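Local coordinates for protein endoglucanase A (Clostridium longisporum, PDB 6Q1I) that hydrolyses internal beta-1,4-glucosidic linkages in barley beta-glucan, lichenan and carboxymethylcellulose, also cleaves xylan, and prefers the longer cellooligosaccharides, at residues A[19-24]-A[109-114]; A[138-143]-A[193-198]; A[236-241]-A[297-302]; A[43-48]-A[93-98]. All coordinates share one frame; numbering follows the deposited sequence.

Contact 1. Residues A[19-24]-A[109-114]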
loop_
_atom_site.group_PDB
_atom_site.type_symbol
_atom_site.label_atom_id
_atom_site.label_comp_id
_atom_site.label_asym_id
_atom_site.label_seq_id
_atom_site.Cartn_x
_atom_site.Cartn_y
_atom_site.Cartn_z
ATOM N N GLN A 19 -5.704 -5.510 -14.180
ATOM C CA GLN A 19 -7.093 -5.676 -14.594
ATOM C C GLN A 19 -7.873 -6.588 -13.660
ATOM O O GLN A 19 -9.102 -6.473 -13.585
ATOM C CB GLN A 19 -7.162 -6.226 -16.023
ATOM C CG GLN A 19 -6.691 -5.249 -17.076
ATOM C CD GLN A 19 -6.890 -5.766 -18.482
ATOM O OE1 GLN A 19 -6.107 -6.572 -18.977
ATOM N NE2 GLN A 19 -7.946 -5.309 -19.130
ATOM N N GLU A 20 -7.187 -7.473 -12.931
ATOM C CA GLU A 20 -7.826 -8.519 -12.147
ATOM C C GLU A 20 -7.801 -8.278 -10.645
ATOM O O GLU A 20 -8.403 -9.062 -9.906
ATOM C CB GLU A 20 -7.142 -9.868 -12.422
ATOM C CG GLU A 20 -7.151 -10.288 -13.871
ATOM C CD GLU A 20 -8.545 -10.416 -14.411
ATOM O OE1 GLU A 20 -9.445 -10.796 -13.634
ATOM O OE2 GLU A 20 -8.741 -10.120 -15.606
ATOM N N MET A 21 -7.124 -7.232 -10.166
ATOM C CA MET A 21 -6.858 -7.098 -8.733
ATOM C C MET A 21 -8.070 -6.663 -7.908
ATOM O O MET A 21 -8.068 -6.840 -6.685
ATOM C CB MET A 21 -5.682 -6.138 -8.521
ATOM C CG MET A 21 -4.342 -6.722 -8.937
ATOM S SD MET A 21 -3.007 -5.507 -8.932
ATOM C CE MET A 21 -2.908 -5.070 -7.203
ATOM N N GLY A 22 -9.095 -6.095 -8.531
ATOM C CA GLY A 22 -10.348 -5.853 -7.844
ATOM C C GLY A 22 -10.207 -4.860 -6.714
ATOM O O GLY A 22 -9.426 -3.907 -6.780
ATOM N N VAL A 23 -11.042 -5.041 -5.694
ATOM C CA VAL A 23 -10.930 -4.293 -4.446
ATOM C C VAL A 23 -10.102 -5.113 -3.469
ATOM O O VAL A 23 -10.205 -6.348 -3.408
ATOM C CB VAL A 23 -12.309 -3.888 -3.885
ATOM C CG1 VAL A 23 -13.180 -5.099 -3.516
ATOM C CG2 VAL A 23 -12.150 -2.972 -2.694
ATOM N N GLY A 24 -9.246 -4.419 -2.717
ATOM C CA GLY A 24 -8.281 -5.069 -1.858
ATOM C C GLY A 24 -8.352 -4.574 -0.423
ATOM O O GLY A 24 -9.111 -3.658 -0.082
ATOM N N TYR A 109 -4.246 -11.916 -4.960
ATOM C CA TYR A 109 -3.070 -11.116 -5.286
ATOM C C TYR A 109 -2.517 -10.550 -3.986
ATOM O O TYR A 109 -3.274 -10.205 -3.073
ATOM C CB TYR A 109 -3.419 -9.970 -6.256
ATOM C CG TYR A 109 -3.871 -10.504 -7.586
ATOM C CD1 TYR A 109 -5.210 -10.765 -7.831
ATOM C CD2 TYR A 109 -2.952 -10.825 -8.572
ATOM C CE1 TYR A 109 -5.626 -11.324 -9.026
ATOM C CE2 TYR A 109 -3.356 -11.377 -9.771
ATOM C CZ TYR A 109 -4.692 -11.625 -9.997
ATOM O OH TYR A 109 -5.083 -12.184 -11.197
ATOM N N VAL A 110 -1.196 -10.487 -3.887
ATOM C CA VAL A 110 -0.521 -10.000 -2.693
ATOM C C VAL A 110 0.449 -8.910 -3.113
ATOM O O VAL A 110 1.262 -9.116 -4.017
ATOM C CB VAL A 110 0.230 -11.133 -1.974
ATOM C CG1 VAL A 110 1.060 -10.578 -0.838
ATOM C CG2 VAL A 110 -0.766 -12.163 -1.482
ATOM N N ILE A 111 0.377 -7.763 -2.447
ATOM C CA ILE A 111 1.355 -6.693 -2.604
ATOM C C ILE A 111 2.241 -6.711 -1.367
ATOM O O ILE A 111 1.755 -6.488 -0.250
ATOM C CB ILE A 111 0.678 -5.319 -2.739
ATOM C CG1 ILE A 111 -0.254 -5.250 -3.946
ATOM C CG2 ILE A 111 1.750 -4.235 -2.793
ATOM C CD1 ILE A 111 -1.236 -4.079 -3.889
ATOM N N LEU A 112 3.534 -6.969 -1.558
ATOM C CA LEU A 112 4.524 -6.959 -0.486
ATOM C C LEU A 112 5.436 -5.756 -0.712
ATOM O O LEU A 112 6.073 -5.655 -1.768
ATOM C CB LEU A 112 5.338 -8.253 -0.511
ATOM C CG LEU A 112 6.387 -8.384 0.598
ATOM C CD1 LEU A 112 5.708 -8.482 1.981
ATOM C CD2 LEU A 112 7.294 -9.583 0.352
ATOM N N ASN A 113 5.510 -4.854 0.266
ATOM C CA ASN A 113 6.259 -3.609 0.109
ATOM C C ASN A 113 7.400 -3.517 1.119
ATOM O O ASN A 113 7.679 -4.460 1.862
ATOM C CB ASN A 113 5.331 -2.386 0.187
ATOM C CG ASN A 113 4.910 -2.028 1.591
ATOM O OD1 ASN A 113 5.282 -2.690 2.563
ATOM N ND2 ASN A 113 4.121 -0.955 1.704
ATOM N N THR A 114 8.112 -2.386 1.084
ATOM C CA THR A 114 8.731 -1.815 2.273
ATOM C C THR A 114 7.838 -0.664 2.727
ATOM O O THR A 114 7.205 0.009 1.903
ATOM C CB THR A 114 10.174 -1.331 2.051
ATOM O OG1 THR A 114 10.193 -0.111 1.302
ATOM C CG2 THR A 114 11.024 -2.390 1.370
#

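Contact 2. Residues A[138-143]-A[193-198]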
loop_
_atom_site.group_PDB
_atom_site.type_symbol
_atom_site.label_atom_id
_atom_site.label_comp_id
_atom_site.label_asym_id
_atom_site.label_seq_id
_atom_site.Cartn_x
_atom_site.Cartn_y
_atom_site.Cartn_z
ATOM N N LEU A 138 18.676 -4.724 0.820
ATOM C CA LEU A 138 17.375 -5.122 1.348
ATOM C C LEU A 138 16.512 -5.756 0.262
ATOM O O LEU A 138 15.976 -6.857 0.443
ATOM C CB LEU A 138 16.678 -3.911 1.970
ATOM C CG LEU A 138 15.239 -4.147 2.440
ATOM C CD1 LEU A 138 15.164 -5.248 3.499
ATOM C CD2 LEU A 138 14.656 -2.860 2.966
ATOM N N TRP A 139 16.364 -5.075 -0.885
ATOM C CA TRP A 139 15.524 -5.625 -1.946
ATOM C C TRP A 139 16.118 -6.889 -2.559
ATOM O O TRP A 139 15.369 -7.767 -2.999
ATOM C CB TRP A 139 15.163 -4.564 -3.001
ATOM C CG TRP A 139 13.851 -3.936 -2.643
ATOM C CD1 TRP A 139 13.626 -2.655 -2.217
ATOM C CD2 TRP A 139 12.581 -4.596 -2.635
ATOM N NE1 TRP A 139 12.281 -2.485 -1.938
ATOM C CE2 TRP A 139 11.624 -3.664 -2.189
ATOM C CE3 TRP A 139 12.163 -5.891 -2.952
ATOM C CZ2 TRP A 139 10.270 -3.990 -2.057
ATOM C CZ3 TRP A 139 10.827 -6.213 -2.818
ATOM C CH2 TRP A 139 9.896 -5.267 -2.369
ATOM N N THR A 140 17.446 -7.012 -2.601
ATOM C CA THR A 140 18.034 -8.269 -3.052
ATOM C C THR A 140 17.546 -9.422 -2.189
ATOM O O THR A 140 17.132 -10.465 -2.703
ATOM C CB THR A 140 19.562 -8.186 -3.042
ATOM O OG1 THR A 140 19.981 -7.208 -3.996
ATOM C CG2 THR A 140 20.202 -9.516 -3.421
ATOM N N GLN A 141 17.561 -9.229 -0.865
ATOM C CA GLN A 141 17.194 -10.299 0.057
ATOM C C GLN A 141 15.700 -10.603 0.005
ATOM O O GLN A 141 15.306 -11.772 0.022
ATOM C CB GLN A 141 17.633 -9.924 1.471
ATOM C CG GLN A 141 19.144 -9.923 1.644
ATOM C CD GLN A 141 19.557 -9.373 2.980
ATOM O OE1 GLN A 141 19.408 -10.029 4.008
ATOM N NE2 GLN A 141 20.067 -8.155 2.982
ATOM N N ILE A 142 14.848 -9.574 -0.056
ATOM C CA ILE A 142 13.413 -9.833 -0.173
ATOM C C ILE A 142 13.141 -10.593 -1.463
ATOM O O ILE A 142 12.405 -11.584 -1.486
ATOM C CB ILE A 142 12.601 -8.524 -0.127
ATOM C CG1 ILE A 142 12.800 -7.747 1.178
ATOM C CG2 ILE A 142 11.110 -8.818 -0.328
ATOM C CD1 ILE A 142 12.265 -6.314 1.110
ATOM N N SER A 143 13.734 -10.123 -2.568
ATOM C CA SER A 143 13.507 -10.735 -3.876
ATOM C C SER A 143 13.951 -12.186 -3.898
ATOM O O SER A 143 13.275 -13.049 -4.461
ATOM C CB SER A 143 14.305 -9.970 -4.938
ATOM O OG SER A 143 13.791 -8.677 -5.108
ATOM N N ARG A 193 15.208 -7.085 -10.315
ATOM C CA ARG A 193 15.398 -7.725 -11.614
ATOM C C ARG A 193 16.687 -8.537 -11.664
ATOM O O ARG A 193 16.735 -9.586 -12.306
ATOM C CB ARG A 193 15.415 -6.669 -12.725
ATOM C CG ARG A 193 14.123 -5.879 -12.890
ATOM C CD ARG A 193 12.974 -6.772 -13.327
ATOM N NE ARG A 193 11.737 -6.032 -13.557
ATOM C CZ ARG A 193 10.545 -6.354 -13.053
ATOM N NH1 ARG A 193 10.384 -7.409 -12.266
ATOM N NH2 ARG A 193 9.499 -5.604 -13.341
ATOM N N LYS A 194 17.739 -8.063 -10.996
ATOM C CA LYS A 194 19.032 -8.737 -11.021
ATOM C C LYS A 194 18.976 -10.134 -10.412
ATOM O O LYS A 194 19.812 -10.975 -10.752
ATOM C CB LYS A 194 20.044 -7.873 -10.264
ATOM C CG LYS A 194 21.486 -8.322 -10.357
ATOM C CD LYS A 194 22.356 -7.376 -9.541
ATOM C CE LYS A 194 23.831 -7.645 -9.745
ATOM N NZ LYS A 194 24.641 -6.656 -8.991
ATOM N N THR A 195 18.009 -10.417 -9.533
ATOM C CA THR A 195 17.914 -11.750 -8.941
ATOM C C THR A 195 17.391 -12.799 -9.917
ATOM O O THR A 195 17.509 -13.991 -9.628
ATOM C CB THR A 195 17.060 -11.750 -7.663
ATOM O OG1 THR A 195 15.693 -11.442 -7.966
ATOM C CG2 THR A 195 17.613 -10.762 -6.643
ATOM N N GLY A 196 16.815 -12.399 -11.047
ATOM C CA GLY A 196 16.495 -13.344 -12.103
ATOM C C GLY A 196 15.232 -14.152 -11.860
ATOM O O GLY A 196 14.404 -13.857 -10.993
ATOM N N GLY A 197 15.081 -15.188 -12.681
ATOM C CA GLY A 197 13.921 -16.055 -12.590
ATOM C C GLY A 197 12.633 -15.274 -12.754
ATOM O O GLY A 197 12.531 -14.358 -13.582
ATOM N N ASN A 198 11.627 -15.630 -11.948
ATOM C CA ASN A 198 10.345 -14.938 -12.018
ATOM C C ASN A 198 10.483 -13.452 -11.714
ATOM O O ASN A 198 9.621 -12.663 -12.119
ATOM C CB ASN A 198 9.360 -15.554 -11.023
ATOM C CG ASN A 198 8.879 -16.933 -11.447
ATOM O OD1 ASN A 198 9.240 -17.447 -12.509
ATOM N ND2 ASN A 198 8.060 -17.544 -10.606
#

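Contact 3. Residues A[236-241]-A[297-302]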
loop_
_atom_site.group_PDB
_atom_site.type_symbol
_atom_site.label_atom_id
_atom_site.label_comp_id
_atom_site.label_asym_id
_atom_site.label_seq_id
_atom_site.Cartn_x
_atom_site.Cartn_y
_atom_site.Cartn_z
ATOM N N TYR A 236 -6.764 8.933 0.149
ATOM C CA TYR A 236 -7.790 8.986 1.188
ATOM C C TYR A 236 -8.676 10.188 0.870
ATOM O O TYR A 236 -8.591 11.252 1.487
ATOM C CB TYR A 236 -7.134 9.112 2.549
ATOM C CG TYR A 236 -6.367 7.890 3.001
ATOM C CD1 TYR A 236 -5.011 7.738 2.720
ATOM C CD2 TYR A 236 -6.993 6.890 3.728
ATOM C CE1 TYR A 236 -4.316 6.636 3.158
ATOM C CE2 TYR A 236 -6.306 5.794 4.174
ATOM C CZ TYR A 236 -4.971 5.658 3.886
ATOM O OH TYR A 236 -4.291 4.562 4.356
ATOM N N SER A 237 -9.562 9.988 -0.102
ATOM C CA SER A 237 -10.270 11.096 -0.705
ATOM C C SER A 237 -11.769 10.982 -0.497
ATOM O O SER A 237 -12.319 9.878 -0.457
ATOM C CB SER A 237 -9.984 11.124 -2.207
ATOM O OG SER A 237 -8.589 11.254 -2.398
ATOM N N PRO A 238 -12.462 12.125 -0.341
ATOM C CA PRO A 238 -11.898 13.478 -0.220
ATOM C C PRO A 238 -11.355 13.677 1.204
ATOM O O PRO A 238 -11.993 13.257 2.169
ATOM C CB PRO A 238 -13.092 14.380 -0.521
ATOM C CG PRO A 238 -14.287 13.571 -0.062
ATOM C CD PRO A 238 -13.937 12.130 -0.296
ATOM N N TYR A 239 -10.185 14.312 1.301
ATOM C CA TYR A 239 -9.412 14.368 2.542
ATOM C C TYR A 239 -10.222 14.840 3.749
ATOM O O TYR A 239 -10.135 14.250 4.831
ATOM C CB TYR A 239 -8.196 15.276 2.319
ATOM C CG TYR A 239 -7.437 15.592 3.581
ATOM C CD1 TYR A 239 -6.559 14.678 4.122
ATOM C CD2 TYR A 239 -7.617 16.801 4.240
ATOM C CE1 TYR A 239 -5.871 14.957 5.289
ATOM C CE2 TYR A 239 -6.939 17.089 5.401
ATOM C CZ TYR A 239 -6.068 16.162 5.923
ATOM O OH TYR A 239 -5.386 16.441 7.081
ATOM N N PHE A 240 -10.967 15.934 3.613
ATOM C CA PHE A 240 -11.631 16.488 4.792
ATOM C C PHE A 240 -12.701 15.552 5.345
ATOM O O PHE A 240 -12.966 15.564 6.554
ATOM C CB PHE A 240 -12.198 17.874 4.487
ATOM C CG PHE A 240 -11.141 18.928 4.308
ATOM C CD1 PHE A 240 -10.231 19.193 5.317
ATOM C CD2 PHE A 240 -11.065 19.664 3.140
ATOM C CE1 PHE A 240 -9.262 20.159 5.162
ATOM C CE2 PHE A 240 -10.094 20.635 2.982
ATOM C CZ PHE A 240 -9.191 20.878 3.997
ATOM N N PHE A 241 -13.316 14.737 4.487
ATOM C CA PHE A 241 -14.245 13.712 4.944
ATOM C C PHE A 241 -13.503 12.484 5.447
ATOM O O PHE A 241 -13.783 11.979 6.539
ATOM C CB PHE A 241 -15.173 13.307 3.794
ATOM C CG PHE A 241 -16.088 12.160 4.131
ATOM C CD1 PHE A 241 -17.308 12.382 4.754
ATOM C CD2 PHE A 241 -15.717 10.854 3.856
ATOM C CE1 PHE A 241 -18.134 11.325 5.077
ATOM C CE2 PHE A 241 -16.551 9.790 4.188
ATOM C CZ PHE A 241 -17.758 10.029 4.796
ATOM N N ALA A 297 -20.270 4.449 3.768
ATOM C CA ALA A 297 -20.656 3.381 2.855
ATOM C C ALA A 297 -20.951 3.920 1.459
ATOM O O ALA A 297 -20.605 3.278 0.464
ATOM C CB ALA A 297 -21.865 2.626 3.406
ATOM N N GLU A 298 -21.624 5.072 1.364
ATOM C CA GLU A 298 -21.855 5.684 0.059
ATOM C C GLU A 298 -20.536 5.961 -0.650
ATOM O O GLU A 298 -20.375 5.651 -1.832
ATOM C CB GLU A 298 -22.657 6.976 0.216
ATOM C CG GLU A 298 -24.140 6.770 0.455
ATOM C CD GLU A 298 -24.949 8.027 0.207
ATOM O OE1 GLU A 298 -25.852 8.326 1.014
ATOM O OE2 GLU A 298 -24.680 8.719 -0.797
ATOM N N LEU A 299 -19.580 6.556 0.063
ATOM C CA LEU A 299 -18.278 6.833 -0.531
ATOM C C LEU A 299 -17.576 5.546 -0.942
ATOM O O LEU A 299 -17.036 5.455 -2.047
ATOM C CB LEU A 299 -17.418 7.622 0.456
ATOM C CG LEU A 299 -15.955 7.806 0.055
ATOM C CD1 LEU A 299 -15.833 8.570 -1.260
ATOM C CD2 LEU A 299 -15.189 8.527 1.149
ATOM N N ALA A 300 -17.594 4.533 -0.072
ATOM C CA ALA A 300 -16.924 3.271 -0.374
ATOM C C ALA A 300 -17.439 2.669 -1.676
ATOM O O ALA A 300 -16.651 2.251 -2.533
ATOM C CB ALA A 300 -17.123 2.289 0.783
ATOM N N GLU A 301 -18.760 2.603 -1.843
ATOM C CA GLU A 301 -19.300 1.998 -3.055
ATOM C C GLU A 301 -18.950 2.832 -4.277
ATOM O O GLU A 301 -18.520 2.299 -5.306
ATOM C CB GLU A 301 -20.817 1.822 -2.980
ATOM C CG GLU A 301 -21.330 1.149 -4.255
ATOM C CD GLU A 301 -22.831 1.005 -4.340
ATOM O OE1 GLU A 301 -23.532 1.313 -3.358
ATOM O OE2 GLU A 301 -23.305 0.567 -5.409
ATOM N N TYR A 302 -19.136 4.148 -4.188
ATOM C CA TYR A 302 -18.899 4.987 -5.354
ATOM C C TYR A 302 -17.432 4.950 -5.751
ATOM O O TYR A 302 -17.100 4.848 -6.938
ATOM C CB TYR A 302 -19.338 6.423 -5.079
ATOM C CG TYR A 302 -19.407 7.225 -6.353
ATOM C CD1 TYR A 302 -20.589 7.283 -7.083
ATOM C CD2 TYR A 302 -18.292 7.880 -6.861
ATOM C CE1 TYR A 302 -20.661 7.982 -8.257
ATOM C CE2 TYR A 302 -18.364 8.591 -8.043
ATOM C CZ TYR A 302 -19.552 8.627 -8.734
ATOM O OH TYR A 302 -19.664 9.320 -9.915
#

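Contact 4. Residues A[43-48]-A[93-98]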
loop_
_atom_site.group_PDB
_atom_site.type_symbol
_atom_site.label_atom_id
_atom_site.label_comp_id
_atom_site.label_asym_id
_atom_site.label_seq_id
_atom_site.Cartn_x
_atom_site.Cartn_y
_atom_site.Cartn_z
ATOM N N SER A 43 12.015 -11.718 18.531
ATOM C CA SER A 43 10.974 -12.488 17.864
ATOM C C SER A 43 10.137 -11.611 16.938
ATOM O O SER A 43 9.751 -10.497 17.318
ATOM C CB SER A 43 10.023 -13.067 18.915
ATOM O OG SER A 43 8.807 -13.505 18.321
ATOM N N PRO A 44 9.753 -12.119 15.762
ATOM C CA PRO A 44 8.858 -11.344 14.888
ATOM C C PRO A 44 7.564 -10.938 15.558
ATOM O O PRO A 44 6.992 -9.896 15.212
ATOM C CB PRO A 44 8.609 -12.302 13.712
ATOM C CG PRO A 44 9.842 -13.154 13.669
ATOM C CD PRO A 44 10.232 -13.352 15.114
ATOM N N ILE A 45 7.068 -11.741 16.498
ATOM C CA ILE A 45 5.745 -11.493 17.056
ATOM C C ILE A 45 5.750 -10.233 17.910
ATOM O O ILE A 45 4.724 -9.558 18.040
ATOM C CB ILE A 45 5.252 -12.729 17.832
ATOM C CG1 ILE A 45 5.430 -13.988 16.978
ATOM C CG2 ILE A 45 3.813 -12.532 18.254
ATOM C CD1 ILE A 45 4.792 -13.893 15.590
ATOM N N SER A 46 6.898 -9.899 18.503
ATOM C CA SER A 46 7.011 -8.664 19.271
ATOM C C SER A 46 6.769 -7.442 18.399
ATOM O O SER A 46 6.268 -6.421 18.881
ATOM C CB SER A 46 8.402 -8.570 19.890
ATOM O OG SER A 46 8.668 -9.696 20.698
ATOM N N PHE A 47 7.155 -7.512 17.129
ATOM C CA PHE A 47 6.899 -6.423 16.188
ATOM C C PHE A 47 5.461 -6.473 15.678
ATOM O O PHE A 47 4.745 -5.467 15.711
ATOM C CB PHE A 47 7.869 -6.546 15.013
ATOM C CG PHE A 47 9.319 -6.363 15.385
ATOM C CD1 PHE A 47 9.937 -5.129 15.219
ATOM C CD2 PHE A 47 10.070 -7.423 15.872
ATOM C CE1 PHE A 47 11.269 -4.958 15.540
ATOM C CE2 PHE A 47 11.403 -7.256 16.188
ATOM C CZ PHE A 47 12.001 -6.016 16.023
ATOM N N GLU A 48 5.033 -7.649 15.207
ATOM C CA GLU A 48 3.709 -7.823 14.616
ATOM C C GLU A 48 2.605 -7.344 15.547
ATOM O O GLU A 48 1.613 -6.756 15.092
ATOM C CB GLU A 48 3.514 -9.306 14.267
ATOM C CG GLU A 48 2.204 -9.608 13.559
ATOM C CD GLU A 48 2.117 -11.032 13.058
ATOM O OE1 GLU A 48 3.130 -11.758 13.138
ATOM O OE2 GLU A 48 1.029 -11.429 12.587
ATOM N N VAL A 93 12.026 -12.974 8.108
ATOM C CA VAL A 93 11.667 -13.365 6.748
ATOM C C VAL A 93 10.694 -14.536 6.771
ATOM O O VAL A 93 9.723 -14.568 6.008
ATOM C CB VAL A 93 12.933 -13.682 5.930
ATOM C CG1 VAL A 93 12.565 -14.220 4.551
ATOM C CG2 VAL A 93 13.799 -12.448 5.812
ATOM N N LYS A 94 10.943 -15.521 7.638
ATOM C CA LYS A 94 10.066 -16.687 7.718
ATOM C C LYS A 94 8.641 -16.300 8.114
ATOM O O LYS A 94 7.669 -16.867 7.595
ATOM C CB LYS A 94 10.655 -17.687 8.716
ATOM C CG LYS A 94 9.915 -18.996 8.853
ATOM C CD LYS A 94 10.679 -19.975 9.748
ATOM C CE LYS A 94 10.049 -21.360 9.701
ATOM N NZ LYS A 94 11.058 -22.437 9.873
ATOM N N ARG A 95 8.489 -15.342 9.034
ATOM C CA ARG A 95 7.146 -14.933 9.447
ATOM C C ARG A 95 6.436 -14.161 8.339
ATOM O O ARG A 95 5.253 -14.399 8.070
ATOM C CB ARG A 95 7.204 -14.113 10.734
ATOM C CG ARG A 95 5.839 -13.603 11.196
ATOM C CD ARG A 95 4.870 -14.740 11.516
ATOM N NE ARG A 95 3.550 -14.213 11.832
ATOM C CZ ARG A 95 2.416 -14.894 11.742
ATOM N NH1 ARG A 95 2.413 -16.175 11.389
ATOM N NH2 ARG A 95 1.276 -14.272 12.009
ATOM N N VAL A 96 7.136 -13.237 7.679
ATOM C CA VAL A 96 6.540 -12.537 6.546
ATOM C C VAL A 96 6.083 -13.546 5.498
ATOM O O VAL A 96 4.969 -13.461 4.973
ATOM C CB VAL A 96 7.517 -11.503 5.956
ATOM C CG1 VAL A 96 6.905 -10.843 4.732
ATOM C CG2 VAL A 96 7.915 -10.428 6.989
ATOM N N LYS A 97 6.940 -14.532 5.201
ATOM C CA LYS A 97 6.598 -15.546 4.209
ATOM C C LYS A 97 5.356 -16.335 4.612
ATOM O O LYS A 97 4.526 -16.665 3.760
ATOM C CB LYS A 97 7.788 -16.483 3.991
ATOM C CG LYS A 97 7.518 -17.585 2.997
ATOM C CD LYS A 97 8.773 -18.338 2.607
ATOM C CE LYS A 97 9.584 -17.549 1.588
ATOM N NZ LYS A 97 10.715 -18.350 1.032
ATOM N N GLU A 98 5.218 -16.677 5.895
ATOM C CA GLU A 98 4.037 -17.423 6.318
ATOM C C GLU A 98 2.759 -16.616 6.089
ATOM O O GLU A 98 1.742 -17.164 5.639
ATOM C CB GLU A 98 4.176 -17.862 7.778
ATOM C CG GLU A 98 3.004 -18.724 8.303
ATOM C CD GLU A 98 3.027 -20.202 7.871
ATOM O OE1 GLU A 98 3.891 -20.612 7.077
ATOM O OE2 GLU A 98 2.156 -20.970 8.340
#

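Contact 1. Residues A[19-24]-A[109-114]
Met21 and Tyr109 make the tight half of this contact, with CG of the methionine 4.0 Å over one face of the tyrosine ring, displaced toward its rim. From there the thioether chain turns at its last torsion (chi3 64°) and carries its methyl group on to the next inward-facing residue of the strand, with Met21 CE 3.8 Å from Ile111 CD1. Strand 71-74 runs between strands 23-27 and 109-113, so Met21, in the turn leading into strand 23-27, reaches past strand 71-74 to the third strand. It also touches Ile154 and Pro313, which makes it part of the plug at the end where the strands begin.

The other half is less enclosed. Glu20 lays only its aliphatic base on the ring's outer end; CB stands 3.3 Å from Tyr109 OH, a close approach that covers little surface. A bend at chi2 (-59°) then takes the carboxylate off into a partly exposed position, where Lys70 is a long, weak ion partner. The phenol hydroxyl is hydrogen-bonded to Arg12, and the tyrosine ring also stacks with His152.

No hydrogen bond links the two segments. Contact between their buried side chains is made by a thioether chain, a ring and a branched aliphatic tip, while the polar ends look to other partners. The chemistry implies a hydrophobic closure of the barrel floor, with polar groups kept to its margin.

Contact 2. Residues A[138-143]-A[193-198]
Ser143 and Thr195 bring the two backbones closest, their CA atoms 6.8 Å apart, where helix 128-145 passes the C-terminal end of helix 175-194. Just beyond, the chain leaves helical geometry at Gly196, whose positive phi of 79° turns it away while its N still bonds to Arg193 O at 3.1 Å.

Thr195 supplies the wedge. Its methyl and its hydroxyl straddle the same serine carbon, with Thr195 CG2 3.8 Å and Thr195 OG1 3.6 Å from Ser143 CB. The methyl also rests against the neighbouring turn, 4.0 Å from the carbonyl oxygen of Thr140. At chi1 66° the threonine OG1 sits between its own N and carbonyl carbon and bonds back to Ile192 O, three residues earlier. In the conformer described, Ser143 OG similarly folds back onto Trp139 O; the serine has a second conformer, so this bond is less certain.

Nothing polar passes directly between the two segments, yet Asn199 spans them: its ND2 is hydrogen-bonded to both Ser143 O and Thr195 OG1. Lys147 adds a bond from its NZ to Thr195 O.

The contact is small, burying 116 Å² in all, and short side chains let the helices come near each other here. Helix 128-145 follows strand 109-113 and helix 175-194 follows strand 153-156, so this is the side-by-side packing of successive outer helices in a (beta/alpha)8, or TIM, barrel.

Contact 3. Residues A[236-241]-A[297-302]
Phe241 turns the CD2-CE2 side of its ring to Leu299, whose CD2 methyl comes obliquely to 3.6 Å from Phe241 CE2. The two side chains run alongside one another, pointing opposite ways; the phenylalanine ring also meets that of Trp253, with planes at about 55°. Phe240, next door, carries Tyr239 CD2 over one face.

Both methyls of Leu299 are used. With CG anti to the backbone N (chi1 171°), the branched end reaches across to the turn before helix 239-242. There its methyls come up against the CD corner of the proline ring, Leu299 CD1 and CD2 each lying 4.1 Å from Pro238 CD. The same pair meets Ser237 O, CD2 at 3.6 Å and CD1 at 3.8 Å. The peptide bond between Ser237 and Pro238 is cis, and one leucine end covers both that carbonyl oxygen and the proline CD.

Tyr236, at the head of the turn, makes a weak hydrogen bond to Gln284, which replaces the probable nucleophile. The turn follows barrel strand 229-234 and leads into helix 239-242. Leu299 also touches Leu262 of helix 256-275, while on another side of helix 293-309 Ala300 packs against helix 343-356.

Contact 4. Residues A[43-48]-A[93-98]
Arg95 grips the carboxylate of Glu48 side-on in a salt bridge, donating from two nitrogens. Its NE reaches Glu48 OE1 at 2.8 Å and its NH2 reaches Glu48 OE2 at 2.9 Å, the second bond nearly straight at 170°. Each oxygen offers its syn lone pair, and the carboxylate and guanidinium planes lie only 21° apart, so the flat groups meet edge on. The glutamate is stretched out to deliver its head, whereas the arginine kinks at chi2 (62°) to bring NE round to it.

Van der Waals contacts lie along the arginine stem. Pro44 CB packs 3.8 Å from Arg95 CB, close to where the two backbones are nearest. Farther out, Ile45 CD1 packs against the start of the guanidinium, near CD and 4.0 Å from Arg95 NE, its side chain crossing the arginine at about a right angle.

Within segment 43-48, Ser43 is the N-cap of the short helix, its OG accepting from Ile45 N at 3.1 Å. Thr56 ties in both halves of the ion pair, through OG1 to Glu48 OE2 and through its carbonyl oxygen to Arg95 NH2.

Two bonds side by side fix the rotation of both heads, and the arginine probably favours an ionised form of the buried glutamate. The chemistry is thus a bidentate salt bridge, with the arginine's aliphatic stem packed by Pro44 and Ile45, holding the short helix 44-48 of the loop after the first barrel strand against the outer helix 90-105.

In the fold
Contacts 1 and 3 are buried and largely apolar: the first closes the barrel floor, the third packs a turn near the active site against an outer helix. Contacts 2 and 4 lie farther out and are only partly buried; contact 4 alone has a salt bridge across its segments, whereas contact 2 relies on small side chains and outside polar bridges. Strand 109-113 links three of them, since Leu112 CD2 touches Ile142 CG2 of contact 2 (4.0 Å) and Leu112 CD1 touches Val96 CG1 of contact 4 (3.8 Å). Contact 3 lies across the barrel from contacts 2 and 4. All belong to the family 5 catalytic part of a longer protein.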